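Local coordinates for uncharacterized protein (Bacteroides eggerthii, PDB 4GDZ) that is of unknown function, a DUF4251-family protein whose chain folds into an antiparallel beta-sheet and carries a bound magnesium ion, at residues V54-G59 against F84-P89. Numbering follows the deposited sequence.
Sequences VMFRNG and FNTVYP
V54 and F84 face each other, V54 CA 8.0 Å from F84 CA, across the ends of strands 46-55 and 77-85, which are separated in the sheet by strand 61-74; beyond them the chain turns, F56 to G59 forming a type I beta turn closed by G59 N to F56 O. At the strand ends, V54 CG2 sits over one face of the F84 ring, a CH-pi contact 4.2 Å from the centroid. Further out, the F56 and Y88 rings stack face to face, their centroids 3.9 Å apart and planes 13° from parallel, the two side chains running in opposite directions, with F56 CZ reaching back to Y88 CB. Y88 extends toward the turn because its CG is anti to the backbone N (chi1 -176°). Y88 N donates a hydrogen bond to T86 OG1 (3.2 Å), an ST turn, and the same hydroxyl is also hydrogen-bonded to G93 O. Beside the tyrosine ring, N58 ND2 lies at the edge, 3.1 Å from Y88 OH, and a water links that hydroxyl to N58 N; N58 OD1 accepts from Q60 N. Replacing F56 with alanine would probably leave one face of the Y88 ring without its stacking partner and that ring freer to turn. F132 of a second subunit meets Y88 edge-to-face, so this mainly apolar stack, with a water bridge at its polar end, joins two loops at a subunit interface.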
loop_
_atom_site.group_PDB
_atom_site.type_symbol
_atom_site.label_atom_id
_atom_site.label_comp_id
_atom_site.label_asym_id
_atom_site.label_seq_id
_atom_site.Cartn_x
_atom_site.Cartn_y
_atom_site.Cartn_z
ATOM N N VAL A 54 -5.097 -4.320 10.586
ATOM C CA VAL A 54 -3.820 -4.917 10.313
ATOM C C VAL A 54 -3.599 -4.859 8.804
ATOM O O VAL A 54 -4.535 -5.033 7.990
ATOM C CB VAL A 54 -3.705 -6.349 10.914
ATOM C CG1 VAL A 54 -4.829 -7.245 10.430
ATOM C CG2 VAL A 54 -2.347 -6.950 10.561
HETATM N N MSE A 55 -2.358 -4.549 8.434
HETATM C CA MSE A 55 -1.966 -4.400 7.058
HETATM C C MSE A 55 -1.029 -5.513 6.614
HETATM O O MSE A 55 -0.056 -5.833 7.300
HETATM C CB MSE A 55 -1.301 -3.034 6.879
HETATM C CG MSE A 55 -2.247 -1.876 7.286
HETATM SE SE MSE A 55 -1.272 -0.174 7.495
HETATM C CE MSE A 55 -0.159 -0.189 5.827
ATOM N N PHE A 56 -1.340 -6.114 5.461
ATOM C CA PHE A 56 -0.565 -7.236 4.921
ATOM C C PHE A 56 0.383 -6.776 3.812
ATOM O O PHE A 56 0.121 -5.803 3.120
ATOM C CB PHE A 56 -1.515 -8.363 4.420
ATOM C CG PHE A 56 -2.424 -8.875 5.504
ATOM C CD1 PHE A 56 -1.968 -9.804 6.434
ATOM C CD2 PHE A 56 -3.684 -8.340 5.673
ATOM C CE1 PHE A 56 -2.778 -10.220 7.479
ATOM C CE2 PHE A 56 -4.497 -8.754 6.697
ATOM C CZ PHE A 56 -4.048 -9.687 7.617
ATOM N N ARG A 57 1.456 -7.539 3.627
ATOM C CA ARG A 57 2.546 -7.220 2.677
ATOM C C ARG A 57 2.024 -7.116 1.236
ATOM O O ARG A 57 2.531 -6.341 0.441
ATOM C CB ARG A 57 3.609 -8.340 2.746
ATOM C CG ARG A 57 5.065 -7.929 2.803
ATOM C CD ARG A 57 5.935 -9.153 3.094
ATOM N NE ARG A 57 5.643 -10.244 2.163
ATOM C CZ ARG A 57 6.316 -11.389 2.095
ATOM N NH1 ARG A 57 7.354 -11.621 2.893
ATOM N NH2 ARG A 57 5.949 -12.306 1.211
ATOM N N ASN A 58 1.010 -7.909 0.894
ATOM C CA ASN A 58 0.459 -7.869 -0.450
ATOM C C ASN A 58 -0.454 -6.648 -0.761
ATOM O O ASN A 58 -0.951 -6.501 -1.914
ATOM C CB ASN A 58 -0.256 -9.200 -0.776
ATOM C CG ASN A 58 -1.385 -9.522 0.194
ATOM O OD1 ASN A 58 -1.895 -8.644 0.905
ATOM N ND2 ASN A 58 -1.795 -10.784 0.220
ATOM N N GLY A 59 -0.680 -5.789 0.245
ATOM C CA GLY A 59 -1.529 -4.583 0.059
ATOM C C GLY A 59 -2.926 -4.778 0.666
ATOM O O GLY A 59 -3.712 -3.838 0.752
ATOM N N PHE A 84 -4.846 -10.336 16.869
ATOM C CA PHE A 84 -5.815 -10.377 15.758
ATOM C C PHE A 84 -5.998 -11.822 15.311
ATOM O O PHE A 84 -5.061 -12.646 15.330
ATOM C CB PHE A 84 -5.410 -9.436 14.617
ATOM C CG PHE A 84 -4.048 -9.683 14.052
ATOM C CD1 PHE A 84 -3.862 -10.592 12.998
ATOM C CD2 PHE A 84 -2.946 -8.978 14.516
ATOM C CE1 PHE A 84 -2.614 -10.788 12.462
ATOM C CE2 PHE A 84 -1.684 -9.195 13.994
ATOM C CZ PHE A 84 -1.510 -10.113 12.972
ATOM N N ASN A 85 -7.234 -12.125 14.957
ATOM C CA ASN A 85 -7.614 -13.430 14.545
ATOM C C ASN A 85 -8.643 -13.151 13.430
ATOM O O ASN A 85 -9.786 -12.963 13.708
ATOM C CB ASN A 85 -8.204 -14.161 15.795
ATOM C CG ASN A 85 -8.939 -15.416 15.430
ATOM O OD1 ASN A 85 -8.770 -15.911 14.346
ATOM N ND2 ASN A 85 -9.738 -15.943 16.338
ATOM N N THR A 86 -8.195 -13.064 12.194
ATOM C CA THR A 86 -8.969 -12.457 11.087
ATOM C C THR A 86 -9.348 -13.493 10.031
ATOM O O THR A 86 -8.897 -14.626 10.071
ATOM C CB THR A 86 -8.188 -11.326 10.387
ATOM O OG1 THR A 86 -7.134 -11.884 9.587
ATOM C CG2 THR A 86 -7.574 -10.317 11.410
ATOM N N VAL A 87 -10.170 -13.069 9.084
ATOM C CA VAL A 87 -10.632 -13.907 7.988
ATOM C C VAL A 87 -9.510 -14.064 6.903
ATOM O O VAL A 87 -9.637 -14.893 5.993
ATOM C CB VAL A 87 -11.974 -13.363 7.445
ATOM C CG1 VAL A 87 -12.398 -14.030 6.133
ATOM C CG2 VAL A 87 -13.087 -13.585 8.497
ATOM N N TYR A 88 -8.424 -13.293 7.011
ATOM C CA TYR A 88 -7.283 -13.480 6.089
ATOM C C TYR A 88 -6.769 -14.941 6.304
ATOM O O TYR A 88 -6.400 -15.287 7.399
ATOM C CB TYR A 88 -6.230 -12.435 6.353
ATOM C CG TYR A 88 -5.054 -12.449 5.406
ATOM C CD1 TYR A 88 -4.061 -13.431 5.512
ATOM C CD2 TYR A 88 -4.912 -11.486 4.424
ATOM C CE1 TYR A 88 -2.974 -13.464 4.636
ATOM C CE2 TYR A 88 -3.817 -11.492 3.568
ATOM C CZ TYR A 88 -2.853 -12.477 3.671
ATOM O OH TYR A 88 -1.771 -12.488 2.818
ATOM N N PRO A 89 -6.861 -15.799 5.280
ATOM C CA PRO A 89 -6.652 -17.232 5.537
ATOM C C PRO A 89 -5.192 -17.544 5.868
ATOM O O PRO A 89 -4.278 -16.853 5.381
ATOM C CB PRO A 89 -7.017 -17.889 4.224
ATOM C CG PRO A 89 -7.755 -16.878 3.442
ATOM C CD PRO A 89 -7.257 -15.551 3.884
HETATM O O HOH W 1 0.650 -10.591 2.527
#